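Local structure of putative ring-cleaving dioxygenase MhqO (Bacillus subtilis subsp. subtilis, 3OAJ) at residues A[70-80]-A[205-216]; A[110-118]-A[126-134]. The protein is a putative iron-dependent extradiol ring-cleavage dioxygenase that may contribute to the breakdown of aromatic compounds. One frame throughout, in Å; residues are numbered along the deposited sequence.

Contact 1. Residues A[70-80]-A[205-216]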
loop_
_atom_site.group_PDB
_atom_site.type_symbol
_atom_site.label_atom_id
_atom_site.label_comp_id
_atom_site.label_asym_id
_atom_site.label_seq_id
_atom_site.Cartn_x
_atom_site.Cartn_y
_atom_site.Cartn_z
ATOM N N ALA A 70 9.430 0.352 17.881
ATOM C CA ALA A 70 8.458 -0.725 17.650
ATOM C C ALA A 70 7.418 -0.914 18.762
ATOM O O ALA A 70 7.525 -1.832 19.583
ATOM C CB ALA A 70 9.182 -2.050 17.341
ATOM N N ARG A 71 6.418 -0.035 18.783
ATOM C CA ARG A 71 5.246 -0.212 19.638
ATOM C C ARG A 71 4.361 -1.228 18.920
ATOM O O ARG A 71 3.357 -0.872 18.299
ATOM C CB ARG A 71 4.512 1.118 19.836
ATOM C CG ARG A 71 5.226 2.306 19.214
ATOM C CD ARG A 71 5.485 3.414 20.223
ATOM N NE ARG A 71 6.408 4.415 19.685
ATOM C CZ ARG A 71 7.731 4.270 19.616
ATOM N NH1 ARG A 71 8.313 3.159 20.052
ATOM N NH2 ARG A 71 8.476 5.241 19.105
ATOM N N GLN A 72 4.761 -2.496 19.022
ATOM C CA GLN A 72 4.320 -3.564 18.121
ATOM C C GLN A 72 2.836 -3.923 18.196
ATOM O O GLN A 72 2.288 -4.154 19.279
ATOM C CB GLN A 72 5.179 -4.815 18.341
ATOM C CG GLN A 72 5.171 -5.817 17.186
ATOM C CD GLN A 72 6.049 -5.395 16.014
ATOM O OE1 GLN A 72 6.792 -4.410 16.091
ATOM N NE2 GLN A 72 5.965 -6.145 14.914
ATOM N N GLY A 73 2.195 -3.959 17.027
ATOM C CA GLY A 73 0.836 -4.475 16.912
ATOM C C GLY A 73 0.853 -5.959 16.594
ATOM O O GLY A 73 1.915 -6.583 16.541
ATOM N N VAL A 74 -0.335 -6.516 16.367
ATOM C CA VAL A 74 -0.490 -7.922 16.014
ATOM C C VAL A 74 -1.365 -8.006 14.775
ATOM O O VAL A 74 -2.453 -7.432 14.753
ATOM C CB VAL A 74 -1.158 -8.744 17.150
ATOM C CG1 VAL A 74 -1.335 -10.201 16.716
ATOM C CG2 VAL A 74 -0.337 -8.676 18.433
ATOM N N ILE A 75 -0.884 -8.717 13.756
ATOM C CA ILE A 75 -1.643 -8.927 12.523
ATOM C C ILE A 75 -2.827 -9.855 12.790
ATOM O O ILE A 75 -2.669 -10.939 13.352
ATOM C CB ILE A 75 -0.744 -9.487 11.390
ATOM C CG1 ILE A 75 0.371 -8.477 11.067
ATOM C CG2 ILE A 75 -1.579 -9.844 10.139
ATOM C CD1 ILE A 75 1.480 -9.002 10.169
ATOM N N GLY A 76 -4.022 -9.413 12.401
ATOM C CA GLY A 76 -5.241 -10.183 12.636
ATOM C C GLY A 76 -6.443 -9.574 11.945
ATOM O O GLY A 76 -6.314 -8.620 11.174
ATOM N N ASP A 77 -7.618 -10.128 12.219
ATOM C CA ASP A 77 -8.865 -9.630 11.636
ATOM C C ASP A 77 -9.052 -8.140 11.864
ATOM O O ASP A 77 -8.656 -7.603 12.910
ATOM C CB ASP A 77 -10.069 -10.385 12.201
ATOM C CG ASP A 77 -10.011 -11.857 11.910
ATOM O OD1 ASP A 77 -9.437 -12.238 10.864
ATOM O OD2 ASP A 77 -10.542 -12.631 12.732
ATOM N N GLY A 78 -9.691 -7.498 10.890
ATOM C CA GLY A 78 -9.807 -6.047 10.835
ATOM C C GLY A 78 -8.627 -5.347 10.154
ATOM O O GLY A 78 -8.474 -4.136 10.292
ATOM N N GLN A 79 -7.801 -6.092 9.407
ATOM C CA GLN A 79 -6.624 -5.533 8.735
ATOM C C GLN A 79 -6.411 -6.169 7.380
ATOM O O GLN A 79 -6.845 -7.302 7.154
ATOM C CB GLN A 79 -5.342 -5.832 9.525
ATOM C CG GLN A 79 -5.285 -5.250 10.921
ATOM C CD GLN A 79 -4.070 -5.747 11.712
ATOM O OE1 GLN A 79 -3.167 -6.372 11.162
ATOM N NE2 GLN A 79 -4.066 -5.483 13.012
ATOM N N VAL A 80 -5.723 -5.460 6.489
ATOM C CA VAL A 80 -5.019 -6.121 5.396
ATOM C C VAL A 80 -3.971 -7.065 5.993
ATOM O O VAL A 80 -3.113 -6.635 6.781
ATOM C CB VAL A 80 -4.306 -5.097 4.490
ATOM C CG1 VAL A 80 -3.526 -5.780 3.369
ATOM C CG2 VAL A 80 -5.295 -4.108 3.931
ATOM N N PRO A 205 -12.427 -16.052 9.963
ATOM C CA PRO A 205 -11.787 -15.164 10.946
ATOM C C PRO A 205 -10.709 -15.877 11.769
ATOM O O PRO A 205 -10.927 -17.000 12.231
ATOM C CB PRO A 205 -12.954 -14.747 11.846
ATOM C CG PRO A 205 -14.157 -14.821 10.964
ATOM C CD PRO A 205 -13.901 -15.970 10.022
ATOM N N ILE A 206 -9.558 -15.222 11.935
ATOM C CA ILE A 206 -8.431 -15.764 12.714
ATOM C C ILE A 206 -8.181 -15.034 14.036
ATOM O O ILE A 206 -7.107 -15.164 14.629
ATOM C CB ILE A 206 -7.101 -15.773 11.906
ATOM C CG1 ILE A 206 -6.722 -14.356 11.431
ATOM C CG2 ILE A 206 -7.177 -16.783 10.763
ATOM C CD1 ILE A 206 -5.230 -14.128 11.286
ATOM N N GLY A 207 -9.169 -14.272 14.495
ATOM C CA GLY A 207 -9.021 -13.486 15.714
ATOM C C GLY A 207 -8.559 -12.074 15.411
ATOM O O GLY A 207 -7.770 -11.846 14.486
ATOM N N ARG A 208 -9.045 -11.125 16.207
ATOM C CA ARG A 208 -8.810 -9.703 15.975
ATOM C C ARG A 208 -7.337 -9.312 16.069
ATOM O O ARG A 208 -6.589 -9.834 16.898
ATOM C CB ARG A 208 -9.650 -8.859 16.942
ATOM C CG ARG A 208 -11.154 -9.013 16.734
ATOM C CD ARG A 208 -11.903 -8.988 18.054
ATOM N NE ARG A 208 -13.121 -9.799 17.998
ATOM C CZ ARG A 208 -14.360 -9.326 18.118
ATOM N NH1 ARG A 208 -14.575 -8.029 18.319
ATOM N NH2 ARG A 208 -15.394 -10.159 18.052
ATOM N N GLY A 209 -6.931 -8.394 15.200
ATOM C CA GLY A 209 -5.588 -7.845 15.250
ATOM C C GLY A 209 -5.472 -6.766 16.310
ATOM O O GLY A 209 -6.467 -6.373 16.925
ATOM N N GLN A 210 -4.247 -6.296 16.526
ATOM C CA GLN A 210 -3.999 -5.166 17.406
ATOM C C GLN A 210 -3.259 -4.098 16.622
ATOM O O GLN A 210 -2.260 -4.389 15.957
ATOM C CB GLN A 210 -3.165 -5.584 18.622
ATOM C CG GLN A 210 -3.800 -6.656 19.490
ATOM C CD GLN A 210 -2.907 -7.092 20.639
ATOM O OE1 GLN A 210 -2.289 -6.266 21.316
ATOM N NE2 GLN A 210 -2.842 -8.397 20.870
ATOM N N MET A 211 -3.751 -2.865 16.709
ATOM C CA MET A 211 -3.108 -1.714 16.072
ATOM C C MET A 211 -1.687 -1.532 16.597
ATOM O O MET A 211 -1.386 -1.880 17.745
ATOM C CB MET A 211 -3.929 -0.438 16.300
ATOM C CG MET A 211 -5.416 -0.599 16.007
ATOM S SD MET A 211 -6.284 0.963 15.737
ATOM C CE MET A 211 -7.913 0.385 15.237
ATOM N N GLY A 212 -0.814 -0.996 15.750
ATOM C CA GLY A 212 0.585 -0.772 16.113
ATOM C C GLY A 212 1.563 -1.083 14.998
ATOM O O GLY A 212 1.164 -1.415 13.878
ATOM N N ALA A 213 2.853 -0.980 15.300
ATOM C CA ALA A 213 3.899 -1.212 14.304
ATOM C C ALA A 213 3.884 -2.643 13.787
ATOM O O ALA A 213 3.549 -3.574 14.515
ATOM C CB ALA A 213 5.269 -0.852 14.873
ATOM N N GLY A 214 4.234 -2.819 12.520
ATOM C CA GLY A 214 4.192 -4.137 11.922
ATOM C C GLY A 214 2.794 -4.570 11.526
ATOM O O GLY A 214 2.534 -5.749 11.370
ATOM N N THR A 215 1.889 -3.611 11.376
ATOM C CA THR A 215 0.556 -3.894 10.849
ATOM C C THR A 215 0.196 -2.875 9.783
ATOM O O THR A 215 0.714 -1.752 9.781
ATOM C CB THR A 215 -0.554 -3.927 11.940
ATOM O OG1 THR A 215 -0.790 -2.612 12.462
ATOM C CG2 THR A 215 -0.206 -4.907 13.070
ATOM N N VAL A 216 -0.679 -3.280 8.865
ATOM C CA VAL A 216 -1.215 -2.357 7.871
ATOM C C VAL A 216 -2.308 -1.530 8.531
ATOM O O VAL A 216 -3.225 -2.083 9.139
ATOM C CB VAL A 216 -1.773 -3.103 6.645
ATOM C CG1 VAL A 216 -2.432 -2.120 5.681
ATOM C CG2 VAL A 216 -0.647 -3.894 5.969
HETATM O O HOH W 1 -1.497 -6.085 8.929
HETATM O O HOH W 2 -5.431 -2.680 7.489
#
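The amide of Gln-72 lies with one face against the carbonyl of Ala-213, whose O stands above CD at 3.4 Å. The Gln-79 amide is flanked on both sides of its plane, by Gly-209 CA on one and Thr-215 CB on the other. Its NE2 donates to Val-74 O, gripped also by Gln-210 N (2.8 Å), and its OE1 accepts from a water and, weakly, from Gly-76 N. Asp-77, with CG beside its backbone N (chi1 -61°), swings its carboxylate to the loop at 205-207: OD1 takes Ile-206 N on its syn lone pair at 3.2 Å, while Gly-207 N makes a weak, bent bond to OD2. The Thr-215 methyl CG2 rests 3.7 Å from Val-74 N, and its hydroxyl turns back to Gly-212 O. Val-74 and Gln-210 point the same way, CG2 alongside the amide.

Backbone bonds recur in matching sets: Val-74 N to Gln-210 O is answered by Gln-210 N to Val-74 O, and Gly-73 N to Ala-213 O by Gly-209 N to Asp-77 O. Glycines allow close approach, with Gly-76 CA and Gly-209 CA 3.5 Å apart. Where the strands begin, the Gln-79 water donates to Val-80 O and accepts from Val-216 N, a second accepts from Val-80 N and donates to Val-216 O, and Val-80 CB lies 3.7 Å from Val-216 CG1. Gly-78 and Gln-79 form a G1 bulge facing Leu-160. This pseudo-twofold pairing of the linkers into strands 79-87 and 215-223 fits the repeated beta-alpha-beta-beta-beta modules of the vicinal oxygen chelate fold.

Contact 2. Residues A[110-118]-A[126-134]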
loop_
_atom_site.group_PDB
_atom_site.type_symbol
_atom_site.label_atom_id
_atom_site.label_comp_id
_atom_site.label_asym_id
_atom_site.label_seq_id
_atom_site.Cartn_x
_atom_site.Cartn_y
_atom_site.Cartn_z
ATOM N N GLU A 110 0.954 -21.768 -3.446
ATOM C CA GLU A 110 0.159 -21.666 -4.662
ATOM C C GLU A 110 -1.283 -21.413 -4.290
ATOM O O GLU A 110 -1.790 -22.035 -3.367
ATOM C CB GLU A 110 0.253 -22.963 -5.486
ATOM C CG GLU A 110 -0.564 -22.923 -6.787
ATOM C CD GLU A 110 -0.145 -23.959 -7.818
ATOM O OE1 GLU A 110 0.764 -24.766 -7.534
ATOM O OE2 GLU A 110 -0.727 -23.949 -8.928
ATOM N N ARG A 111 -1.925 -20.483 -4.992
ATOM C CA ARG A 111 -3.394 -20.409 -4.966
ATOM C C ARG A 111 -3.911 -19.856 -6.279
ATOM O O ARG A 111 -3.239 -19.072 -6.936
ATOM C CB ARG A 111 -3.913 -19.599 -3.769
ATOM C CG ARG A 111 -3.563 -18.129 -3.789
ATOM C CD ARG A 111 -4.057 -17.419 -2.525
ATOM N NE ARG A 111 -3.895 -15.974 -2.632
ATOM C CZ ARG A 111 -2.771 -15.301 -2.395
ATOM N NH1 ARG A 111 -1.648 -15.905 -1.995
ATOM N NH2 ARG A 111 -2.789 -13.988 -2.550
ATOM N N PHE A 112 -5.122 -20.268 -6.649
ATOM C CA PHE A 112 -5.737 -19.858 -7.912
ATOM C C PHE A 112 -4.808 -20.032 -9.123
ATOM O O PHE A 112 -4.812 -19.213 -10.041
ATOM C CB PHE A 112 -6.276 -18.417 -7.827
ATOM C CG PHE A 112 -7.403 -18.234 -6.834
ATOM C CD1 PHE A 112 -8.729 -18.526 -7.184
ATOM C CD2 PHE A 112 -7.142 -17.752 -5.560
ATOM C CE1 PHE A 112 -9.771 -18.338 -6.269
ATOM C CE2 PHE A 112 -8.165 -17.564 -4.636
ATOM C CZ PHE A 112 -9.492 -17.869 -4.993
ATOM N N GLY A 113 -4.020 -21.109 -9.110
ATOM C CA GLY A 113 -3.141 -21.455 -10.226
ATOM C C GLY A 113 -1.899 -20.587 -10.321
ATOM O O GLY A 113 -1.139 -20.689 -11.288
ATOM N N GLU A 114 -1.692 -19.726 -9.325
ATOM C CA GLU A 114 -0.519 -18.853 -9.317
ATOM C C GLU A 114 0.437 -19.203 -8.199
ATOM O O GLU A 114 0.030 -19.583 -7.098
ATOM C CB GLU A 114 -0.919 -17.378 -9.184
ATOM C CG GLU A 114 -1.767 -16.839 -10.331
ATOM C CD GLU A 114 -2.113 -15.373 -10.161
ATOM O OE1 GLU A 114 -2.640 -14.999 -9.096
ATOM O OE2 GLU A 114 -1.875 -14.592 -11.100
ATOM N N GLN A 115 1.723 -19.030 -8.482
ATOM C CA GLN A 115 2.751 -19.256 -7.481
ATOM C C GLN A 115 3.191 -17.945 -6.827
ATOM O O GLN A 115 3.396 -16.929 -7.501
ATOM C CB GLN A 115 3.949 -19.996 -8.085
ATOM C CG GLN A 115 3.664 -21.486 -8.392
ATOM C CD GLN A 115 4.848 -22.215 -9.046
ATOM O OE1 GLN A 115 5.917 -21.630 -9.274
ATOM N NE2 GLN A 115 4.652 -23.495 -9.364
ATOM N N TYR A 116 3.291 -17.976 -5.497
ATOM C CA TYR A 116 3.653 -16.798 -4.701
ATOM C C TYR A 116 4.895 -17.052 -3.882
ATOM O O TYR A 116 5.079 -18.150 -3.358
ATOM C CB TYR A 116 2.530 -16.412 -3.740
ATOM C CG TYR A 116 1.279 -15.926 -4.425
ATOM C CD1 TYR A 116 0.346 -16.833 -4.936
ATOM C CD2 TYR A 116 1.029 -14.560 -4.574
ATOM C CE1 TYR A 116 -0.803 -16.394 -5.565
ATOM C CE2 TYR A 116 -0.124 -14.103 -5.222
ATOM C CZ TYR A 116 -1.027 -15.033 -5.714
ATOM O OH TYR A 116 -2.168 -14.593 -6.356
ATOM N N VAL A 117 5.740 -16.034 -3.774
ATOM C CA VAL A 117 6.832 -16.023 -2.811
ATOM C C VAL A 117 6.353 -15.192 -1.620
ATOM O O VAL A 117 6.003 -14.011 -1.785
ATOM C CB VAL A 117 8.114 -15.403 -3.421
ATOM C CG1 VAL A 117 9.236 -15.277 -2.379
ATOM C CG2 VAL A 117 8.591 -16.244 -4.596
ATOM N N GLU A 118 6.325 -15.807 -0.438
ATOM C CA GLU A 118 5.885 -15.156 0.797
ATOM C C GLU A 118 7.093 -14.807 1.636
ATOM O O GLU A 118 7.963 -15.634 1.834
ATOM C CB GLU A 118 4.962 -16.080 1.604
ATOM C CG GLU A 118 3.772 -16.630 0.818
ATOM C CD GLU A 118 2.712 -15.584 0.567
ATOM O OE1 GLU A 118 2.423 -14.757 1.471
ATOM O OE2 GLU A 118 2.171 -15.586 -0.553
ATOM N N HIS A 126 3.509 -8.732 6.334
ATOM C CA HIS A 126 3.509 -9.867 5.407
ATOM C C HIS A 126 3.425 -9.396 3.965
ATOM O O HIS A 126 2.485 -8.657 3.598
ATOM C CB HIS A 126 2.325 -10.818 5.635
ATOM C CG HIS A 126 2.227 -11.409 7.014
ATOM N ND1 HIS A 126 3.324 -11.848 7.729
ATOM C CD2 HIS A 126 1.142 -11.700 7.772
ATOM C CE1 HIS A 126 2.920 -12.357 8.880
ATOM N NE2 HIS A 126 1.600 -12.284 8.928
ATOM N N LEU A 127 4.377 -9.836 3.143
ATOM C CA LEU A 127 4.445 -9.456 1.735
ATOM C C LEU A 127 4.445 -10.707 0.868
ATOM O O LEU A 127 4.804 -11.805 1.334
ATOM C CB LEU A 127 5.733 -8.668 1.471
ATOM C CG LEU A 127 5.813 -7.189 1.870
ATOM C CD1 LEU A 127 5.644 -6.957 3.364
ATOM C CD2 LEU A 127 7.132 -6.589 1.354
ATOM N N GLU A 128 4.112 -10.539 -0.407
ATOM C CA GLU A 128 4.259 -11.635 -1.350
ATOM C C GLU A 128 4.558 -11.069 -2.720
ATOM O O GLU A 128 4.209 -9.915 -3.008
ATOM C CB GLU A 128 3.025 -12.556 -1.377
ATOM C CG GLU A 128 1.768 -11.866 -1.848
ATOM C CD GLU A 128 0.500 -12.702 -1.801
ATOM O OE1 GLU A 128 0.452 -13.797 -1.175
ATOM O OE2 GLU A 128 -0.486 -12.209 -2.392
ATOM N N ILE A 129 5.205 -11.883 -3.546
ATOM C CA ILE A 129 5.480 -11.541 -4.940
ATOM C C ILE A 129 4.852 -12.583 -5.853
ATOM O O ILE A 129 4.938 -13.778 -5.571
ATOM C CB ILE A 129 7.023 -11.397 -5.187
ATOM C CG1 ILE A 129 7.515 -10.068 -4.624
ATOM C CG2 ILE A 129 7.378 -11.475 -6.668
ATOM C CD1 ILE A 129 9.042 -9.974 -4.506
ATOM N N VAL A 130 4.206 -12.112 -6.919
ATOM C CA VAL A 130 3.580 -12.953 -7.932
ATOM C C VAL A 130 3.934 -12.403 -9.302
ATOM O O VAL A 130 4.120 -11.197 -9.435
ATOM C CB VAL A 130 2.039 -13.003 -7.738
ATOM C CG1 VAL A 130 1.382 -11.612 -7.892
ATOM C CG2 VAL A 130 1.394 -14.043 -8.645
ATOM N N GLU A 131 4.028 -13.292 -10.293
ATOM C CA GLU A 131 4.354 -12.913 -11.670
ATOM C C GLU A 131 3.083 -12.727 -12.470
ATOM O O GLU A 131 2.243 -13.626 -12.485
ATOM C CB GLU A 131 5.133 -14.025 -12.368
ATOM C CG GLU A 131 6.520 -14.295 -11.867
ATOM C CD GLU A 131 7.220 -15.296 -12.755
ATOM O OE1 GLU A 131 6.591 -15.749 -13.734
ATOM O OE2 GLU A 131 8.398 -15.605 -12.496
ATOM N N ARG A 132 2.954 -11.590 -13.164
ATOM C CA ARG A 132 1.827 -11.394 -14.102
ATOM C C ARG A 132 2.243 -10.470 -15.234
ATOM O O ARG A 132 2.975 -9.504 -15.013
ATOM C CB ARG A 132 0.573 -10.817 -13.425
ATOM C CG ARG A 132 0.013 -11.620 -12.254
ATOM C CD ARG A 132 -1.274 -11.013 -11.735
ATOM N NE ARG A 132 -1.753 -11.794 -10.607
ATOM C CZ ARG A 132 -2.039 -11.308 -9.398
ATOM N NH1 ARG A 132 -1.946 -10.001 -9.175
ATOM N NH2 ARG A 132 -2.449 -12.126 -8.430
ATOM N N GLU A 133 1.783 -10.770 -16.450
ATOM C CA GLU A 133 2.071 -9.933 -17.618
ATOM C C GLU A 133 1.384 -8.572 -17.511
ATOM O O GLU A 133 1.970 -7.543 -17.881
ATOM C CB GLU A 133 1.664 -10.645 -18.928
ATOM C CG GLU A 133 2.072 -9.903 -20.222
ATOM C CD GLU A 133 3.578 -9.916 -20.483
ATOM O OE1 GLU A 133 4.261 -10.880 -20.072
ATOM O OE2 GLU A 133 4.079 -8.965 -21.128
ATOM N N GLU A 134 0.157 -8.572 -16.987
ATOM C CA GLU A 134 -0.619 -7.327 -16.848
ATOM C C GLU A 134 0.111 -6.312 -15.957
ATOM O O GLU A 134 0.750 -6.694 -14.961
ATOM C CB GLU A 134 -2.025 -7.626 -16.297
ATOM C CG GLU A 134 -2.967 -6.421 -16.316
ATOM C CD GLU A 134 -4.392 -6.725 -15.845
ATOM O OE1 GLU A 134 -4.574 -7.494 -14.878
ATOM O OE2 GLU A 134 -5.336 -6.163 -16.448
HETATM O O HOH W 3 0.457 -15.472 -12.528
HETATM O O HOH W 4 4.032 -16.190 -10.051
HETATM O O HOH W 5 3.581 -13.126 3.464
#
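Arg-111 meets Glu-128 end-on, NH1 to OE1 and NH2 to OE2 (2.9 Å), the guanidinium and carboxylate planes only 22° apart. Glu-128 CG sits between its backbone N and carbonyl carbon (chi1 63°), from where an extended chain lifts the carboxylate to Arg-111. A second salt bridge is side-on: Arg-132 gives NE to Glu-114 OE2 at 2.8 Å and NH2 to OE1, both almost straight and in the guanidinium plane. Outside strands 107-111, 114-120 and 126-131, Asp-200 also pairs with Arg-111, Ser-84 OG is hydrogen-bonded to Glu-128 OE2, and Arg-188 binds both Glu-114 and the hydroxyl of Tyr-116.

Apolar and aromatic packing fills the space among these charges. Val-130 CG2 lies over one face of the Tyr-116 ring, 4.1 Å from its centroid, in a CH-pi contact; Arg-111 NH1 stands over the centre of the opposite face. Val-130 CG1 in turn rests on a face of the Arg-132 guanidinium.

The main chains pair antiparallel, Val-117 N to Ile-129 O (3.0 Å) and Ile-129 N to Val-117 O, with Glu-128 CA close to the latter oxygen. Farther along, water links Gln-115 O to Glu-131 N, and other waters join Glu-114 to Glu-131 O and Glu-118 to Leu-127 O.

Two acids also meet: Glu-118 OE2 is 2.6 Å from Glu-128 OE1, their carboxylates nearly perpendicular. So short a separation suggests that one of the two acids holds a proton and shares it with the other; since Arg-111 would favour ionised Glu-128, Glu-118 is probably the carrier.

Both contacts are partly buried and lie at similar depth, but contact 1 has far more exposed residues, whereas most touching residues of contact 2 are buried. Contact 1 joins the entries to two different sheets, one from each VOC region, and ends toward the metal site, the Val-216 side chain lying about 9 Å from the zinc ion. Contact 2, away from that site, stays within one sheet, in a local antiparallel run of three strands, 107-111, 114-120 and 126-131. Backbone bonds and glycines dominate the first, paired charges around an aromatic ring the second. They share a sheet through neighbouring strands 79-87 and 126-131, and touch where Ile-75 CD1 packs 3.5 Å from His-126 NE2.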